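Local coordinates for phospholipase A1 (Streptomyces albidoflavus, PDB 4HYQ), which hydrolyses the sn-1 acyl ester of glycerophospholipids and probably works as a serine esterase of the GDSL (SGNH) hydrolase family, at residues L78-N83 against G119-V124; A85-V90 against A111-T116; T92-Q97 against A104-A109; S115-R120 against D169-V174; V137-Y142 against S173-R178. All blocks are in the same frame, centred on the assembly; numbering follows the deposited sequence.

Contact 1 (L78-N83 against G119-V124); sequences LTIGGN and GRLDSV
I80 and L121 lie alongside each other, pointing opposite ways, and methyl CD2 of L121 does most of the touching: it lies 4.0 Å from I80 CG2 and 3.9 Å from the carbonyl oxygen I80 O. Two residues up the strand, L78 turns CD2 to V124 CG1 at a looser 4.3 Å, so two leucines and their branched partners make the side-chain contacts, all of them buried. With I80 CG1 swung anti to the backbone N (chi1 -162°), it is branch CG2 that meets the helix.

Around this pair, I80 also rests on V61 of helix 58-65, while L121 is shared with V174, I175 and R178 of helix 158-181. The helix is tied by charge as well: R120 forms a salt bridge with D84, just beyond the 78-83 segment, and D122 forms one with R178. After I80 the chain turns sharply at G81, whose phi of 121° would jam a side chain against the preceding carbonyl. The G82 N-H is held by Y142 OH, and N83 ND2 bonds to A56 O. The sequence GGND leaving the end of the strand is consistent with block III of SGNH hydrolases, where the asparagine of relatives helps to line the oxyanion hole.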
# COMPACT_ATOMS: atom_id res chain seq x y z
N LEU A 78 -7.87 -2.99 1.59
CA LEU A 78 -7.40 -1.65 1.88
C LEU A 78 -5.90 -1.52 2.10
O LEU A 78 -5.30 -2.37 2.76
CB LEU A 78 -8.08 -1.13 3.16
CG LEU A 78 -7.62 0.18 3.83
CD1 LEU A 78 -8.07 1.37 2.98
CD2 LEU A 78 -8.24 0.30 5.22
N THR A 79 -5.30 -0.49 1.50
CA THR A 79 -3.91 -0.14 1.81
C THR A 79 -3.99 1.35 2.10
O THR A 79 -4.50 2.11 1.28
CB THR A 79 -2.85 -0.39 0.69
OG1 THR A 79 -3.24 0.24 -0.54
CG2 THR A 79 -2.65 -1.88 0.48
N ILE A 80 -3.53 1.76 3.27
CA ILE A 80 -3.59 3.19 3.61
C ILE A 80 -2.70 3.51 4.81
O ILE A 80 -2.40 2.64 5.64
CB ILE A 80 -5.08 3.61 3.87
CG1 ILE A 80 -5.22 5.13 3.78
CG2 ILE A 80 -5.53 3.14 5.27
CD1 ILE A 80 -5.09 5.65 2.35
N GLY A 81 -2.23 4.76 4.87
CA GLY A 81 -1.39 5.18 5.98
C GLY A 81 -0.01 5.68 5.57
O GLY A 81 0.54 6.57 6.21
N GLY A 82 0.56 5.09 4.51
CA GLY A 82 1.87 5.51 4.06
C GLY A 82 1.95 7.01 3.75
O GLY A 82 2.91 7.67 4.15
N ASN A 83 0.95 7.55 3.06
CA ASN A 83 0.97 8.97 2.74
C ASN A 83 0.66 9.87 3.93
O ASN A 83 1.11 11.03 3.97
CB ASN A 83 0.03 9.28 1.57
CG ASN A 83 0.49 8.63 0.27
OD1 ASN A 83 1.64 8.79 -0.15
ND2 ASN A 83 -0.41 7.90 -0.38
N GLY A 119 -4.38 6.38 15.66
CA GLY A 119 -5.70 6.98 15.81
C GLY A 119 -6.44 7.18 14.50
O GLY A 119 -7.66 6.97 14.42
N ARG A 120 -5.71 7.58 13.46
CA ARG A 120 -6.32 7.79 12.16
C ARG A 120 -6.75 6.46 11.56
O ARG A 120 -7.81 6.38 10.95
CB ARG A 120 -5.35 8.49 11.21
CG ARG A 120 -4.90 9.83 11.72
CD ARG A 120 -4.23 10.61 10.62
NE ARG A 120 -3.77 11.92 11.06
CZ ARG A 120 -3.09 12.75 10.28
NH1 ARG A 120 -2.79 12.40 9.04
NH2 ARG A 120 -2.70 13.93 10.76
N LEU A 121 -5.93 5.43 11.72
CA LEU A 121 -6.28 4.11 11.20
C LEU A 121 -7.52 3.59 11.94
O LEU A 121 -8.42 3.02 11.33
CB LEU A 121 -5.12 3.13 11.37
CG LEU A 121 -3.86 3.35 10.52
CD1 LEU A 121 -2.85 2.27 10.83
CD2 LEU A 121 -4.21 3.29 9.03
N ASP A 122 -7.59 3.80 13.26
CA ASP A 122 -8.77 3.34 14.00
C ASP A 122 -10.03 4.00 13.44
O ASP A 122 -11.07 3.35 13.29
CB ASP A 122 -8.67 3.66 15.50
CG ASP A 122 -7.93 2.59 16.28
OD1 ASP A 122 -7.97 1.41 15.87
OD2 ASP A 122 -7.32 2.93 17.32
N SER A 123 -9.94 5.30 13.16
CA SER A 123 -11.06 6.05 12.61
C SER A 123 -11.51 5.47 11.26
O SER A 123 -12.71 5.29 11.01
CB SER A 123 -10.66 7.52 12.46
OG SER A 123 -11.69 8.28 11.87
N VAL A 124 -10.56 5.17 10.38
CA VAL A 124 -10.92 4.61 9.09
C VAL A 124 -11.48 3.19 9.25
O VAL A 124 -12.52 2.86 8.69
CB VAL A 124 -9.69 4.53 8.13
CG1 VAL A 124 -10.05 3.80 6.85
CG2 VAL A 124 -9.21 5.94 7.81

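Contact 2 (A85-V90 against A111-T116); sequences AGFADV and AFVEST
A85 packs its backbone and its methyl against CD2 and CE2 of F112, and this apolar contact is the heart of the interface. CD2 of F112 comes to 3.5 Å from A85 CA, and CE2 stays close beside it, reaching A85 N at 3.7 Å. The same alanine methyl meets V113, with A85 CB 3.7 Å from CG2. That valine branch also reaches the ring of F87, whose CE1 lies 4.1 Å away, the two side chains crossing at about a right angle. F112 gets there because its CG is anti to the backbone N (chi1 173°), and T116 CB covers one face of its ring from 3.7 Å above the plane, offset toward the rim.

The side-chain hydrogen bonds lie within 111-116, at the end of helix 99-115. S115 OG donates to A111 O at 2.9 Å, tilted 31° from the carbonyl plane, while S115 N reaches the same oxygen from the opposite face. An isoleucine in place of F112 would probably leave A85 without its flat partner and T116 CB without the ring beneath it.

Between the segments, then, dispersion alone does the work. A pentaethylene glycol beside F87, probably from the crystallisation liquor, suggests that this greasy surface can accept a flexible chain.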
# COMPACT_ATOMS: atom_id res chain seq x y z
N ALA A 85 1.84 9.46 6.77
CA ALA A 85 3.14 9.58 7.42
C ALA A 85 4.18 10.26 6.55
O ALA A 85 5.35 10.35 6.94
CB ALA A 85 3.63 8.19 7.84
N GLY A 86 3.75 10.74 5.38
CA GLY A 86 4.64 11.45 4.46
C GLY A 86 5.77 10.67 3.83
O GLY A 86 6.83 11.24 3.54
N PHE A 87 5.57 9.39 3.56
CA PHE A 87 6.68 8.65 2.99
C PHE A 87 7.13 9.08 1.60
O PHE A 87 8.29 8.88 1.25
CB PHE A 87 6.42 7.15 3.11
CG PHE A 87 6.71 6.63 4.49
CD1 PHE A 87 5.73 6.04 5.27
CD2 PHE A 87 7.97 6.82 5.05
CE1 PHE A 87 5.99 5.67 6.60
CE2 PHE A 87 8.24 6.46 6.37
CZ PHE A 87 7.24 5.88 7.14
N ALA A 88 6.25 9.70 0.82
CA ALA A 88 6.67 10.19 -0.49
C ALA A 88 7.67 11.34 -0.27
O ALA A 88 8.67 11.44 -0.98
CB ALA A 88 5.47 10.68 -1.29
N ASP A 89 7.39 12.21 0.70
CA ASP A 89 8.29 13.32 1.02
C ASP A 89 9.58 12.75 1.60
O ASP A 89 10.66 13.26 1.35
CB ASP A 89 7.66 14.26 2.05
CG ASP A 89 8.52 15.50 2.32
OD1 ASP A 89 8.78 16.25 1.35
OD2 ASP A 89 8.94 15.73 3.48
N VAL A 90 9.46 11.69 2.39
CA VAL A 90 10.65 11.05 2.96
C VAL A 90 11.54 10.54 1.83
O VAL A 90 12.76 10.77 1.84
CB VAL A 90 10.27 9.86 3.87
CG1 VAL A 90 11.50 9.03 4.20
CG2 VAL A 90 9.61 10.38 5.16
N ALA A 111 8.17 8.79 14.06
CA ALA A 111 7.52 9.32 15.26
C ALA A 111 6.03 9.51 15.02
O ALA A 111 5.22 9.29 15.91
CB ALA A 111 8.16 10.65 15.68
N PHE A 112 5.67 9.93 13.80
CA PHE A 112 4.27 10.14 13.43
C PHE A 112 3.57 8.79 13.37
O PHE A 112 2.42 8.66 13.80
CB PHE A 112 4.20 10.82 12.05
CG PHE A 112 2.80 10.93 11.51
CD1 PHE A 112 2.06 12.09 11.69
CD2 PHE A 112 2.22 9.87 10.80
CE1 PHE A 112 0.76 12.20 11.18
CE2 PHE A 112 0.93 9.96 10.29
CZ PHE A 112 0.19 11.14 10.48
N VAL A 113 4.26 7.80 12.83
CA VAL A 113 3.70 6.45 12.70
C VAL A 113 3.34 5.87 14.06
O VAL A 113 2.30 5.23 14.19
CB VAL A 113 4.70 5.51 11.99
CG1 VAL A 113 4.28 4.04 12.18
CG2 VAL A 113 4.75 5.84 10.49
N GLU A 114 4.18 6.10 15.06
CA GLU A 114 3.92 5.57 16.40
C GLU A 114 2.87 6.33 17.19
O GLU A 114 2.03 5.74 17.86
CB GLU A 114 5.19 5.58 17.25
CG GLU A 114 6.33 4.74 16.74
CD GLU A 114 7.60 4.96 17.55
OE1 GLU A 114 7.57 4.74 18.78
OE2 GLU A 114 8.62 5.37 16.95
N SER A 115 2.90 7.66 17.09
CA SER A 115 2.02 8.50 17.88
C SER A 115 0.73 9.01 17.28
O SER A 115 -0.24 9.26 18.01
CB SER A 115 2.80 9.71 18.37
OG SER A 115 3.01 10.62 17.29
N THR A 116 0.69 9.18 15.97
CA THR A 116 -0.49 9.75 15.34
C THR A 116 -1.25 8.83 14.40
O THR A 116 -2.48 8.86 14.34
CB THR A 116 -0.10 11.02 14.59
OG1 THR A 116 0.61 11.89 15.48
CG2 THR A 116 -1.32 11.73 14.06

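Contact 3 (T92-Q97 against A104-A109); sequences TTCVLQ and ARVNTA
Helices 87-96 and 99-115 run back in opposing directions as a helical hairpin, and they come nearest at T93 and R105, whose CA atoms are 7.2 Å apart. There the two side chains cross at about a right angle. T93 CG2, placed anti to the backbone N (chi1 -64° for OG1), lies 3.8 Å from R105 CB, and T93 OG1 rests 3.9 Å from R105 CG. It is thus the foot of the arginine, its first two methylenes, that packs against the threonine. The chain then bends at chi2 (71°), carrying the guanidinium away to D89, one turn earlier on the first helix, where NE makes a salt bridge with OD2. The threonine hydroxyl likewise looks back along its own helix, bonding to D89 O.

Beside this pair the sulfur C94 SG meets V106 CG2 at 4.1 Å, a loose apolar touch. That sulfur is bonded in a disulfide to C102, near the start of the second helix, so the turn of the hairpin is closed covalently.

The chemistry is mixed: apolar packing between the segments, one sulfur included, a charge pair just to one side and a disulfide at the turn. Together they would be expected to hold the hairpin's spacing even at this outlying end of the molecule.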
# COMPACT_ATOMS: atom_id res chain seq x y z
N THR A 92 11.66 11.56 -1.28
CA THR A 92 12.22 12.68 -2.03
C THR A 92 13.44 13.21 -1.27
O THR A 92 14.48 13.48 -1.87
CB THR A 92 11.18 13.80 -2.21
OG1 THR A 92 10.08 13.30 -2.97
CG2 THR A 92 11.79 15.00 -2.94
N THR A 93 13.31 13.33 0.05
CA THR A 93 14.41 13.82 0.87
C THR A 93 15.62 12.89 0.81
O THR A 93 16.76 13.33 0.65
CB THR A 93 13.97 13.97 2.34
OG1 THR A 93 12.95 14.98 2.41
CG2 THR A 93 15.15 14.36 3.24
N CYS A 94 15.37 11.59 0.91
CA CYS A 94 16.45 10.62 0.89
C CYS A 94 17.16 10.55 -0.46
O CYS A 94 18.37 10.30 -0.52
CB CYS A 94 15.92 9.24 1.28
SG CYS A 94 15.46 9.20 3.05
N VAL A 95 16.42 10.76 -1.54
CA VAL A 95 17.03 10.71 -2.86
C VAL A 95 17.82 11.97 -3.20
O VAL A 95 18.94 11.89 -3.71
CB VAL A 95 15.94 10.47 -3.94
CG1 VAL A 95 16.50 10.72 -5.35
CG2 VAL A 95 15.44 9.03 -3.83
N LEU A 96 17.25 13.13 -2.88
CA LEU A 96 17.88 14.40 -3.22
C LEU A 96 18.76 15.09 -2.18
O LEU A 96 19.43 16.07 -2.52
CB LEU A 96 16.79 15.38 -3.66
CG LEU A 96 15.96 14.88 -4.85
CD1 LEU A 96 14.84 15.85 -5.12
CD2 LEU A 96 16.85 14.73 -6.08
N GLN A 97 18.75 14.60 -0.95
CA GLN A 97 19.58 15.23 0.08
C GLN A 97 20.66 14.30 0.63
O GLN A 97 20.97 13.27 0.02
CB GLN A 97 18.68 15.80 1.19
CG GLN A 97 17.57 16.71 0.64
CD GLN A 97 16.80 17.45 1.71
OE1 GLN A 97 17.03 17.27 2.90
NE2 GLN A 97 15.88 18.32 1.28
N ALA A 104 17.15 11.90 9.52
CA ALA A 104 16.35 12.82 10.30
C ALA A 104 14.91 12.81 9.81
O ALA A 104 13.97 12.76 10.61
CB ALA A 104 16.94 14.22 10.21
N ARG A 105 14.71 12.88 8.49
CA ARG A 105 13.36 12.88 7.95
C ARG A 105 12.65 11.55 8.22
O ARG A 105 11.46 11.53 8.53
CB ARG A 105 13.39 13.15 6.44
CG ARG A 105 12.01 13.25 5.82
CD ARG A 105 11.30 14.52 6.25
NE ARG A 105 9.90 14.57 5.83
CZ ARG A 105 8.92 13.86 6.39
NH1 ARG A 105 9.17 13.04 7.40
NH2 ARG A 105 7.67 14.00 5.95
N VAL A 106 13.38 10.45 8.09
CA VAL A 106 12.80 9.14 8.36
C VAL A 106 12.36 9.09 9.82
O VAL A 106 11.29 8.59 10.14
CB VAL A 106 13.82 7.99 8.15
CG1 VAL A 106 13.30 6.71 8.77
CG2 VAL A 106 14.08 7.76 6.66
N ASN A 107 13.20 9.61 10.72
CA ASN A 107 12.86 9.57 12.14
C ASN A 107 11.62 10.37 12.48
O ASN A 107 10.84 9.99 13.36
CB ASN A 107 14.05 10.02 13.00
CG ASN A 107 15.16 9.00 13.04
OD1 ASN A 107 14.93 7.82 12.76
ND2 ASN A 107 16.36 9.44 13.39
N THR A 108 11.43 11.49 11.79
CA THR A 108 10.24 12.31 12.01
C THR A 108 9.02 11.51 11.55
O THR A 108 7.96 11.56 12.20
CB THR A 108 10.32 13.64 11.24
OG1 THR A 108 11.34 14.47 11.82
CG2 THR A 108 9.00 14.38 11.31
N ALA A 109 9.16 10.77 10.45
CA ALA A 109 8.06 9.96 9.93
C ALA A 109 7.74 8.83 10.91
O ALA A 109 6.57 8.56 11.20
CB ALA A 109 8.43 9.37 8.56

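Contact 4 (S115-R120 against D169-V174); sequences STLPGR and DLLNSV
Where helix 117-131 begins, its first turn leans on helix 158-181 through L117 and P118, which face L171 and V174. The backbones come nearest at P118 and V174, with CA atoms 6.7 Å apart. The sharpest touch is between methyls: L117 CD2 presses on L171 CD1 at 3.3 Å, closer than two methyls normally sit, the two leucines crossing at about a right angle. Both hold CG anti to the backbone N (chi1 -176° for L117, 176° for L171), a matching extension that brings the branches together. L117 CD2 also grazes V174 CG1 at 4.5 Å. That same valine methyl meets the proline ring next door, P118 CG lying 3.8 Å from V174 CG1, again with the side chains at about a right angle. A proline suits this place, since the amide N of a first-turn residue has no helical carbonyl to bond.

These two helices belong to one helical layer of the α/β/α sandwich of SGNH hydrolases, both resting on the face of the parallel sheet that V139 occupies, while helix 221-235 covers the other. Helix 99-115 adds to the packing from its end, V113 resting on V174. L171 also touches Y142 and has its side chain about 4 Å from a bound pentaethylene glycol, which probably comes from the crystallisation liquor. The neighbouring N172 reaches Y142 too, its OD1 taking the backbone N-H.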
# COMPACT_ATOMS: atom_id res chain seq x y z
N SER A 115 2.90 7.66 17.09
CA SER A 115 2.02 8.50 17.88
C SER A 115 0.73 9.01 17.28
O SER A 115 -0.24 9.26 18.01
CB SER A 115 2.80 9.71 18.37
OG SER A 115 3.01 10.62 17.29
N THR A 116 0.69 9.18 15.97
CA THR A 116 -0.49 9.75 15.34
C THR A 116 -1.25 8.83 14.40
O THR A 116 -2.48 8.86 14.34
CB THR A 116 -0.10 11.02 14.59
OG1 THR A 116 0.61 11.89 15.48
CG2 THR A 116 -1.32 11.73 14.06
N LEU A 117 -0.53 8.03 13.64
CA LEU A 117 -1.20 7.15 12.70
C LEU A 117 -2.19 6.15 13.32
O LEU A 117 -3.26 5.93 12.76
CB LEU A 117 -0.16 6.38 11.87
CG LEU A 117 -0.76 5.50 10.77
CD1 LEU A 117 -1.55 6.34 9.76
CD2 LEU A 117 0.37 4.75 10.08
N PRO A 118 -1.86 5.55 14.48
CA PRO A 118 -2.83 4.60 15.03
C PRO A 118 -4.26 5.15 15.15
O PRO A 118 -5.22 4.47 14.80
CB PRO A 118 -2.23 4.25 16.39
CG PRO A 118 -0.76 4.35 16.14
CD PRO A 118 -0.66 5.64 15.34
N GLY A 119 -4.38 6.38 15.66
CA GLY A 119 -5.70 6.98 15.81
C GLY A 119 -6.44 7.18 14.50
O GLY A 119 -7.66 6.97 14.42
N ARG A 120 -5.71 7.58 13.46
CA ARG A 120 -6.32 7.79 12.16
C ARG A 120 -6.75 6.46 11.56
O ARG A 120 -7.81 6.38 10.95
CB ARG A 120 -5.35 8.49 11.21
CG ARG A 120 -4.90 9.83 11.72
CD ARG A 120 -4.23 10.61 10.62
NE ARG A 120 -3.77 11.92 11.06
CZ ARG A 120 -3.09 12.75 10.28
NH1 ARG A 120 -2.79 12.40 9.04
NH2 ARG A 120 -2.70 13.93 10.76
N ASP A 169 9.02 -1.38 8.44
CA ASP A 169 8.75 -2.37 9.50
C ASP A 169 7.84 -1.79 10.57
O ASP A 169 6.86 -2.43 10.99
CB ASP A 169 10.05 -2.85 10.14
CG ASP A 169 10.85 -3.76 9.22
OD1 ASP A 169 10.31 -4.22 8.19
OD2 ASP A 169 12.02 -4.04 9.54
N LEU A 170 8.14 -0.57 11.01
CA LEU A 170 7.34 0.09 12.04
C LEU A 170 5.93 0.37 11.54
O LEU A 170 4.95 0.18 12.26
CB LEU A 170 8.01 1.40 12.47
CG LEU A 170 7.28 2.21 13.55
CD1 LEU A 170 7.35 1.47 14.88
CD2 LEU A 170 7.91 3.60 13.68
N LEU A 171 5.82 0.84 10.29
CA LEU A 171 4.51 1.13 9.72
C LEU A 171 3.68 -0.16 9.65
O LEU A 171 2.52 -0.17 10.05
CB LEU A 171 4.67 1.73 8.30
CG LEU A 171 3.41 2.01 7.48
CD1 LEU A 171 2.50 3.00 8.21
CD2 LEU A 171 3.83 2.60 6.11
N ASN A 172 4.29 -1.23 9.16
CA ASN A 172 3.57 -2.50 9.04
C ASN A 172 3.20 -3.06 10.41
O ASN A 172 2.17 -3.72 10.56
CB ASN A 172 4.41 -3.52 8.27
CG ASN A 172 4.44 -3.23 6.78
OD1 ASN A 172 3.47 -2.68 6.23
ND2 ASN A 172 5.52 -3.61 6.12
N SER A 173 4.03 -2.78 11.41
CA SER A 173 3.74 -3.26 12.76
C SER A 173 2.48 -2.56 13.28
O SER A 173 1.58 -3.20 13.84
CB SER A 173 4.93 -2.97 13.68
OG SER A 173 4.62 -3.31 15.02
N VAL A 174 2.41 -1.24 13.09
CA VAL A 174 1.25 -0.47 13.53
C VAL A 174 -0.01 -0.93 12.81
O VAL A 174 -1.07 -1.09 13.42
CB VAL A 174 1.45 1.04 13.28
CG1 VAL A 174 0.12 1.78 13.44
CG2 VAL A 174 2.46 1.61 14.28

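Contact 5 (V137-Y142 against S173-R178); sequences VVVLGY and SVISKR
I175 sends its two methyls to different residues: CG2 against V139 and CD1 to the edge of the Y142 ring. This is the strand-to-helix packing of a β-α-β unit, in which strand 136-140 leads through helix 158-181 to the neighbouring parallel strand 185-187, as in the flavodoxin-like core of SGNH hydrolases. V139 presents CG1 to the helix, 3.5 Å from I175 CG2, while its backbone bonds to A185 and G187 of the next strand. L140 faces the other way, toward helix 221-235, as expected for alternating residues of a strand.

Because I175 CG1 sits beside the backbone N (chi1 -70°) and the chain runs on extended from there, CD1 reaches past the strand end to the tyrosine. It arrives near the plane of the ring, and the two side chains cross at about a right angle. Y12 meets the same ring edge-to-face. The phenol oxygen has its partners elsewhere, among them D10 OD2, in the GDSL-family sequence GDS, to which Y142 OH hydrogen-bonds. The isoleucine methyl CD1 thus touches one edge of a ring whose hydroxyl is fixed by D10, 3.7 Å from CE1 and 3.9 Å from CD1 of Y142.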
# COMPACT_ATOMS: atom_id res chain seq x y z
N VAL A 137 -12.78 -7.91 5.97
CA VAL A 137 -11.91 -6.78 5.62
C VAL A 137 -10.46 -7.23 5.68
O VAL A 137 -10.00 -7.76 6.69
CB VAL A 137 -12.11 -5.60 6.59
CG1 VAL A 137 -11.21 -4.43 6.19
CG2 VAL A 137 -13.57 -5.16 6.59
N VAL A 138 -9.75 -7.05 4.57
CA VAL A 138 -8.35 -7.44 4.48
C VAL A 138 -7.52 -6.16 4.36
O VAL A 138 -7.69 -5.40 3.39
CB VAL A 138 -8.10 -8.31 3.24
CG1 VAL A 138 -6.62 -8.70 3.16
CG2 VAL A 138 -8.98 -9.56 3.30
N VAL A 139 -6.66 -5.89 5.34
CA VAL A 139 -5.80 -4.71 5.29
C VAL A 139 -4.44 -5.24 4.87
O VAL A 139 -3.84 -6.06 5.57
CB VAL A 139 -5.68 -4.02 6.68
CG1 VAL A 139 -4.78 -2.79 6.57
CG2 VAL A 139 -7.05 -3.60 7.19
N LEU A 140 -3.94 -4.79 3.72
CA LEU A 140 -2.65 -5.27 3.27
C LEU A 140 -1.58 -4.27 3.66
O LEU A 140 -1.80 -3.06 3.59
CB LEU A 140 -2.66 -5.48 1.74
CG LEU A 140 -3.60 -6.60 1.25
CD1 LEU A 140 -4.99 -6.03 1.06
CD2 LEU A 140 -3.10 -7.18 -0.07
N GLY A 141 -0.43 -4.78 4.09
CA GLY A 141 0.66 -3.92 4.49
C GLY A 141 1.45 -3.47 3.28
O GLY A 141 1.03 -3.67 2.13
N TYR A 142 2.61 -2.86 3.54
CA TYR A 142 3.48 -2.38 2.46
C TYR A 142 4.73 -3.23 2.38
O TYR A 142 5.09 -3.93 3.33
CB TYR A 142 3.88 -0.93 2.73
CG TYR A 142 2.70 0.03 2.73
CD1 TYR A 142 2.10 0.42 3.93
CD2 TYR A 142 2.21 0.55 1.54
CE1 TYR A 142 1.04 1.32 3.94
CE2 TYR A 142 1.14 1.46 1.54
CZ TYR A 142 0.57 1.84 2.74
OH TYR A 142 -0.43 2.78 2.76
N SER A 173 4.03 -2.78 11.41
CA SER A 173 3.74 -3.26 12.76
C SER A 173 2.48 -2.56 13.28
O SER A 173 1.58 -3.20 13.84
CB SER A 173 4.93 -2.97 13.68
OG SER A 173 4.62 -3.31 15.02
N VAL A 174 2.41 -1.24 13.09
CA VAL A 174 1.25 -0.47 13.53
C VAL A 174 -0.01 -0.93 12.81
O VAL A 174 -1.07 -1.09 13.42
CB VAL A 174 1.45 1.04 13.28
CG1 VAL A 174 0.12 1.78 13.44
CG2 VAL A 174 2.46 1.61 14.28
N ILE A 175 0.10 -1.12 11.49
CA ILE A 175 -1.04 -1.56 10.71
C ILE A 175 -1.52 -2.95 11.13
O ILE A 175 -2.71 -3.17 11.32
CB ILE A 175 -0.71 -1.59 9.20
CG1 ILE A 175 -0.54 -0.15 8.69
CG2 ILE A 175 -1.80 -2.34 8.43
CD1 ILE A 175 0.13 -0.06 7.30
N SER A 176 -0.59 -3.88 11.28
CA SER A 176 -0.97 -5.24 11.65
C SER A 176 -1.68 -5.27 13.00
O SER A 176 -2.67 -5.99 13.17
CB SER A 176 0.25 -6.16 11.68
OG SER A 176 1.24 -5.66 12.58
N LYS A 177 -1.19 -4.48 13.95
CA LYS A 177 -1.81 -4.45 15.27
C LYS A 177 -3.19 -3.81 15.21
O LYS A 177 -4.13 -4.31 15.83
CB LYS A 177 -0.91 -3.69 16.25
CG LYS A 177 0.36 -4.45 16.58
CD LYS A 177 1.32 -3.62 17.42
CE LYS A 177 2.54 -4.44 17.82
NZ LYS A 177 3.45 -3.64 18.68
N ARG A 178 -3.33 -2.73 14.45
CA ARG A 178 -4.63 -2.09 14.35
C ARG A 178 -5.63 -3.02 13.65
O ARG A 178 -6.79 -3.11 14.04
CB ARG A 178 -4.52 -0.76 13.59
CG ARG A 178 -5.46 0.32 14.13
CD ARG A 178 -4.79 1.14 15.25
NE ARG A 178 -4.19 0.30 16.29
CZ ARG A 178 -4.86 -0.30 17.27
NH1 ARG A 178 -6.18 -0.17 17.37
NH2 ARG A 178 -4.21 -1.05 18.15

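How the contacts relate
From the N terminus, strand 73-79 opens contact 1, whose loop closes on helix 117-131. Within that loop lies the helical pair 87-96 and 99-115: contact 2 joins their near ends, and contact 3, inside contact 2 in turn, joins them toward the hairpin's turn. Contact 4 starts on the residues where contacts 1 and 2 finish, so its loop overlaps the end of each, and it runs on to helix 158-181. Contact 5 opens within contact 4, on strand 136-140, and closes on the same long helix slightly farther along. Contacts 1 and 5 bind neighbouring strands to one helical layer, contact 4 joins two helices of that layer, and contacts 2 and 3 extend outward from it.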